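PDB 4H3T: CRISPR-associated protein, Cse1 family from Acidimicrobium ferrooxidans, which probably serves as the large Cse1 subunit of a type I-E CRISPR Cascade complex, which takes part in recognising invading DNA. Local coordinates for residues 34-46 against 205-217. The protein carries 1 engineered substitution. Numbering follows the deposited sequence.
Sequences DIFVLAHTIVGFD and PVGQTLRETLLLN
Leu210, in the first turn of helix 210-217, packs against Ile35, Ala39, Ile42 and Phe45. Chi1 of -175° swings CG away from the backbone N, and beyond it the methyls diverge: CD2 meets Ile35 CG1 at 3.6 Å, the two side chains crossing at about a right angle, while CD1 comes obliquely to Phe45 CE2. Ile42 lies alongside Leu210 and points the same way, its CG2 3.9 Å from Leu210 CB. One turn on, Leu214 CD1 lies 4.2 Å from Phe36 CE1, oblique to the ring, the two side chains crossing at about a right angle. Arg211 lays its aliphatic part over the loop, CB against Ala39 CB and CD near His40 CB; the extended chain carries the guanidinium onward, where NH2 hydrogen-bonds to Leu80 O and the group makes a cation-pi contact with Phe86. Two carbonyls of segment 34-46 take N-H groups at the helix start: Leu210 N gives a fairly straight bond to Ile42 O in strand 42-45 (2.9 Å, 158°), and Arg211 N a more bent one to Ala39 O in the loop (3.2 Å), entering from well above the carbonyl plane. Thr209 is the N-cap; OG1, turned between its own N and carbonyl carbon (chi1 71°), accepts from Glu212 N. Two waters donate to Val43 O, one linking it to Thr213 OG1 and the other to Gly207 O. Val43 and Gly44 form a classic beta bulge opposite Arg21 of strand 18-22. Helix 210-217 packs beside strand 42-45, one of the two outermost strands of this small antiparallel sheet, with helix 52-68 touching both Phe36 and Leu214 through Val60.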
loop_
_atom_site.group_PDB
_atom_site.type_symbol
_atom_site.label_atom_id
_atom_site.label_comp_id
_atom_site.label_asym_id
_atom_site.label_seq_id
_atom_site.Cartn_x
_atom_site.Cartn_y
_atom_site.Cartn_z
ATOM N N ASP A 34 10.269 -22.510 5.603
ATOM C CA ASP A 34 10.740 -22.473 4.212
ATOM C C ASP A 34 10.767 -21.078 3.607
ATOM O O ASP A 34 11.635 -20.799 2.808
ATOM C CB ASP A 34 9.905 -23.413 3.314
ATOM C CG ASP A 34 10.394 -24.847 3.425
ATOM O OD1 ASP A 34 11.468 -25.060 4.036
ATOM O OD2 ASP A 34 9.690 -25.761 2.930
ATOM N N ILE A 35 9.901 -20.191 4.008
ATOM C CA ILE A 35 9.959 -18.845 3.431
ATOM C C ILE A 35 11.321 -18.140 3.823
ATOM O O ILE A 35 11.855 -17.375 3.028
ATOM C CB ILE A 35 8.677 -18.013 3.746
ATOM C CG1 ILE A 35 8.352 -17.077 2.555
ATOM C CG2 ILE A 35 8.775 -17.294 5.043
ATOM C CD1 ILE A 35 7.209 -16.202 2.683
ATOM N N PHE A 36 11.914 -18.487 4.958
ATOM C CA PHE A 36 13.200 -17.954 5.383
ATOM C C PHE A 36 14.332 -18.763 4.777
ATOM O O PHE A 36 15.232 -18.202 4.184
ATOM C CB PHE A 36 13.281 -17.962 6.926
ATOM C CG PHE A 36 12.604 -16.729 7.446
ATOM C CD1 PHE A 36 13.246 -15.506 7.403
ATOM C CD2 PHE A 36 11.313 -16.785 7.958
ATOM C CE1 PHE A 36 12.622 -14.374 7.846
ATOM C CE2 PHE A 36 10.660 -15.628 8.357
ATOM C CZ PHE A 36 11.333 -14.431 8.325
ATOM N N VAL A 37 14.272 -20.082 4.895
ATOM C CA VAL A 37 15.358 -20.953 4.392
ATOM C C VAL A 37 15.517 -20.766 2.876
ATOM O O VAL A 37 16.643 -20.670 2.402
ATOM C CB VAL A 37 15.108 -22.434 4.777
ATOM C CG1 VAL A 37 16.163 -23.369 4.129
ATOM C CG2 VAL A 37 15.132 -22.570 6.290
ATOM N N LEU A 38 14.396 -20.600 2.155
ATOM C CA LEU A 38 14.421 -20.492 0.689
ATOM C C LEU A 38 14.245 -19.066 0.156
ATOM O O LEU A 38 14.083 -18.894 -1.057
ATOM C CB LEU A 38 13.318 -21.397 0.121
ATOM C CG LEU A 38 13.352 -22.878 0.516
ATOM C CD1 LEU A 38 12.186 -23.606 -0.094
ATOM C CD2 LEU A 38 14.623 -23.532 0.096
ATOM N N ALA A 39 14.330 -18.033 1.022
ATOM C CA ALA A 39 14.097 -16.643 0.618
ATOM C C ALA A 39 14.957 -16.174 -0.573
ATOM O O ALA A 39 14.461 -15.455 -1.423
ATOM C CB ALA A 39 14.320 -15.718 1.799
ATOM N N HIS A 40 16.196 -16.666 -0.701
ATOM C CA HIS A 40 17.088 -16.308 -1.812
ATOM C C HIS A 40 16.692 -16.989 -3.154
ATOM O O HIS A 40 17.258 -16.657 -4.188
ATOM C CB HIS A 40 18.528 -16.663 -1.451
ATOM C CG HIS A 40 18.729 -18.124 -1.194
ATOM N ND1 HIS A 40 18.077 -18.772 -0.155
ATOM C CD2 HIS A 40 19.443 -19.033 -1.898
ATOM C CE1 HIS A 40 18.455 -20.046 -0.239
ATOM N NE2 HIS A 40 19.292 -20.240 -1.254
ATOM N N THR A 41 15.763 -17.962 -3.129
ATOM C CA THR A 41 15.308 -18.709 -4.332
ATOM C C THR A 41 13.908 -18.228 -4.759
ATOM O O THR A 41 13.371 -18.677 -5.772
ATOM C CB THR A 41 15.272 -20.243 -4.062
ATOM O OG1 THR A 41 14.134 -20.574 -3.261
ATOM C CG2 THR A 41 16.536 -20.777 -3.430
ATOM N N ILE A 42 13.306 -17.341 -3.958
ATOM C CA ILE A 42 11.942 -16.826 -4.175
ATOM C C ILE A 42 11.988 -15.452 -4.737
ATOM O O ILE A 42 12.774 -14.632 -4.272
ATOM C CB ILE A 42 11.189 -16.876 -2.802
ATOM C CG1 ILE A 42 11.037 -18.368 -2.352
ATOM C CG2 ILE A 42 9.868 -16.162 -2.846
ATOM C CD1 ILE A 42 10.568 -18.555 -0.866
ATOM N N VAL A 43 11.149 -15.188 -5.745
ATOM C CA VAL A 43 10.974 -13.860 -6.342
ATOM C C VAL A 43 10.262 -12.974 -5.339
ATOM O O VAL A 43 10.715 -11.871 -5.006
ATOM C CB VAL A 43 10.199 -13.909 -7.700
ATOM C CG1 VAL A 43 9.891 -12.491 -8.255
ATOM C CG2 VAL A 43 11.001 -14.683 -8.732
ATOM N N GLY A 44 9.157 -13.479 -4.849
ATOM C CA GLY A 44 8.334 -12.770 -3.890
ATOM C C GLY A 44 7.023 -13.443 -3.627
ATOM O O GLY A 44 6.785 -14.564 -4.074
ATOM N N PHE A 45 6.189 -12.750 -2.850
ATOM C CA PHE A 45 4.838 -13.166 -2.533
ATOM C C PHE A 45 4.027 -13.275 -3.788
ATOM O O PHE A 45 4.281 -12.560 -4.700
ATOM C CB PHE A 45 4.161 -12.185 -1.572
ATOM C CG PHE A 45 4.632 -12.323 -0.151
ATOM C CD1 PHE A 45 4.316 -13.453 0.596
ATOM C CD2 PHE A 45 5.380 -11.319 0.454
ATOM C CE1 PHE A 45 4.777 -13.585 1.910
ATOM C CE2 PHE A 45 5.871 -11.475 1.745
ATOM C CZ PHE A 45 5.552 -12.576 2.469
ATOM N N ASP A 46 3.032 -14.177 -3.828
ATOM C CA ASP A 46 2.188 -14.367 -4.988
ATOM C C ASP A 46 0.750 -14.435 -4.495
ATOM O O ASP A 46 0.094 -15.453 -4.611
ATOM C CB ASP A 46 2.646 -15.641 -5.685
ATOM C CG ASP A 46 1.819 -15.979 -6.906
ATOM O OD1 ASP A 46 1.335 -15.057 -7.552
ATOM O OD2 ASP A 46 1.682 -17.169 -7.216
ATOM N N PRO A 205 9.658 -1.081 -0.231
ATOM C CA PRO A 205 10.422 -1.475 -1.404
ATOM C C PRO A 205 10.426 -2.991 -1.593
ATOM O O PRO A 205 10.406 -3.789 -0.639
ATOM C CB PRO A 205 11.838 -0.974 -1.077
ATOM C CG PRO A 205 11.909 -1.173 0.421
ATOM C CD PRO A 205 10.554 -0.756 0.907
ATOM N N VAL A 206 10.479 -3.387 -2.842
ATOM C CA VAL A 206 10.543 -4.792 -3.226
ATOM C C VAL A 206 11.728 -4.964 -4.160
ATOM O O VAL A 206 11.907 -4.162 -5.107
ATOM C CB VAL A 206 9.195 -5.203 -3.867
ATOM C CG1 VAL A 206 9.256 -6.639 -4.385
ATOM C CG2 VAL A 206 8.060 -5.043 -2.863
ATOM N N GLY A 207 12.596 -5.907 -3.800
ATOM C CA GLY A 207 13.811 -6.237 -4.535
ATOM C C GLY A 207 13.540 -7.319 -5.573
ATOM O O GLY A 207 12.393 -7.558 -5.915
ATOM N N GLN A 208 14.584 -8.017 -6.022
ATOM C CA GLN A 208 14.536 -9.070 -7.063
ATOM C C GLN A 208 14.291 -10.487 -6.492
ATOM O O GLN A 208 13.857 -11.397 -7.208
ATOM C CB GLN A 208 15.851 -9.058 -7.849
ATOM C CG GLN A 208 15.924 -7.845 -8.822
ATOM C CD GLN A 208 17.304 -7.671 -9.412
ATOM O OE1 GLN A 208 17.885 -6.581 -9.342
ATOM N NE2 GLN A 208 17.884 -8.735 -9.986
ATOM N N THR A 209 14.554 -10.658 -5.202
ATOM C CA THR A 209 14.235 -11.853 -4.471
ATOM C C THR A 209 13.575 -11.431 -3.183
ATOM O O THR A 209 13.685 -10.254 -2.760
ATOM C CB THR A 209 15.501 -12.688 -4.217
ATOM O OG1 THR A 209 16.280 -12.000 -3.261
ATOM C CG2 THR A 209 16.322 -12.969 -5.462
ATOM N N LEU A 210 12.931 -12.392 -2.505
ATOM C CA LEU A 210 12.321 -12.144 -1.211
ATOM C C LEU A 210 13.360 -11.841 -0.169
ATOM O O LEU A 210 13.128 -11.013 0.667
ATOM C CB LEU A 210 11.493 -13.340 -0.746
ATOM C CG LEU A 210 10.714 -13.147 0.557
ATOM C CD1 LEU A 210 9.748 -11.945 0.486
ATOM C CD2 LEU A 210 9.972 -14.382 0.892
ATOM N N ARG A 211 14.536 -12.446 -0.256
ATOM C CA ARG A 211 15.605 -12.158 0.697
ATOM C C ARG A 211 16.045 -10.705 0.577
ATOM O O ARG A 211 16.183 -10.045 1.604
ATOM C CB ARG A 211 16.789 -13.101 0.506
ATOM C CG ARG A 211 17.879 -12.841 1.484
ATOM C CD ARG A 211 18.823 -14.017 1.579
ATOM N NE ARG A 211 19.659 -13.850 2.764
ATOM C CZ ARG A 211 20.716 -13.050 2.848
ATOM N NH1 ARG A 211 21.113 -12.343 1.795
ATOM N NH2 ARG A 211 21.373 -12.936 3.989
ATOM N N GLU A 212 16.191 -10.186 -0.652
ATOM C CA GLU A 212 16.503 -8.760 -0.883
ATOM C C GLU A 212 15.419 -7.857 -0.348
ATOM O O GLU A 212 15.713 -6.882 0.318
ATOM C CB GLU A 212 16.647 -8.427 -2.362
ATOM C CG GLU A 212 17.855 -8.974 -3.056
ATOM C CD GLU A 212 18.001 -8.416 -4.463
ATOM O OE1 GLU A 212 17.234 -7.494 -4.847
ATOM O OE2 GLU A 212 18.884 -8.923 -5.188
ATOM N N THR A 213 14.147 -8.175 -0.650
ATOM C CA THR A 213 12.986 -7.430 -0.144
ATOM C C THR A 213 12.986 -7.369 1.366
ATOM O O THR A 213 12.759 -6.315 1.942
ATOM C CB THR A 213 11.685 -8.093 -0.630
ATOM O OG1 THR A 213 11.673 -8.012 -2.054
ATOM C CG2 THR A 213 10.420 -7.487 -0.017
ATOM N N LEU A 214 13.222 -8.496 2.012
ATOM C CA LEU A 214 13.254 -8.507 3.472
ATOM C C LEU A 214 14.389 -7.633 4.008
ATOM O O LEU A 214 14.131 -6.786 4.852
ATOM C CB LEU A 214 13.394 -9.913 3.998
ATOM C CG LEU A 214 12.177 -10.829 3.783
ATOM C CD1 LEU A 214 12.543 -12.255 4.248
ATOM C CD2 LEU A 214 10.907 -10.322 4.495
ATOM N N LEU A 215 15.549 -7.709 3.420
ATOM C CA LEU A 215 16.679 -6.863 3.846
ATOM C C LEU A 215 16.473 -5.364 3.544
ATOM O O LEU A 215 16.846 -4.537 4.393
ATOM C CB LEU A 215 17.968 -7.360 3.240
ATOM C CG LEU A 215 18.410 -8.779 3.758
ATOM C CD1 LEU A 215 19.671 -9.205 3.103
ATOM C CD2 LEU A 215 18.627 -8.796 5.261
ATOM N N LEU A 216 15.864 -4.999 2.412
ATOM C CA LEU A 216 15.530 -3.583 2.108
ATOM C C LEU A 216 14.588 -3.011 3.145
ATOM O O LEU A 216 14.576 -1.789 3.317
ATOM C CB LEU A 216 14.896 -3.455 0.709
ATOM C CG LEU A 216 15.905 -3.805 -0.424
ATOM C CD1 LEU A 216 15.195 -4.015 -1.781
ATOM C CD2 LEU A 216 16.950 -2.723 -0.561
ATOM N N ASN A 217 13.756 -3.873 3.798
ATOM C CA ASN A 217 12.769 -3.454 4.792
ATOM C C ASN A 217 13.244 -3.604 6.240
ATOM O O ASN A 217 12.556 -3.092 7.155
ATOM C CB ASN A 217 11.460 -4.231 4.600
ATOM C CG ASN A 217 10.664 -3.724 3.463
ATOM O OD1 ASN A 217 9.941 -2.781 3.640
ATOM N ND2 ASN A 217 10.845 -4.263 2.265
HETATM O O HOH W 1 10.126 -10.135 -2.910
HETATM O O HOH W 2 10.764 -9.537 -6.619
#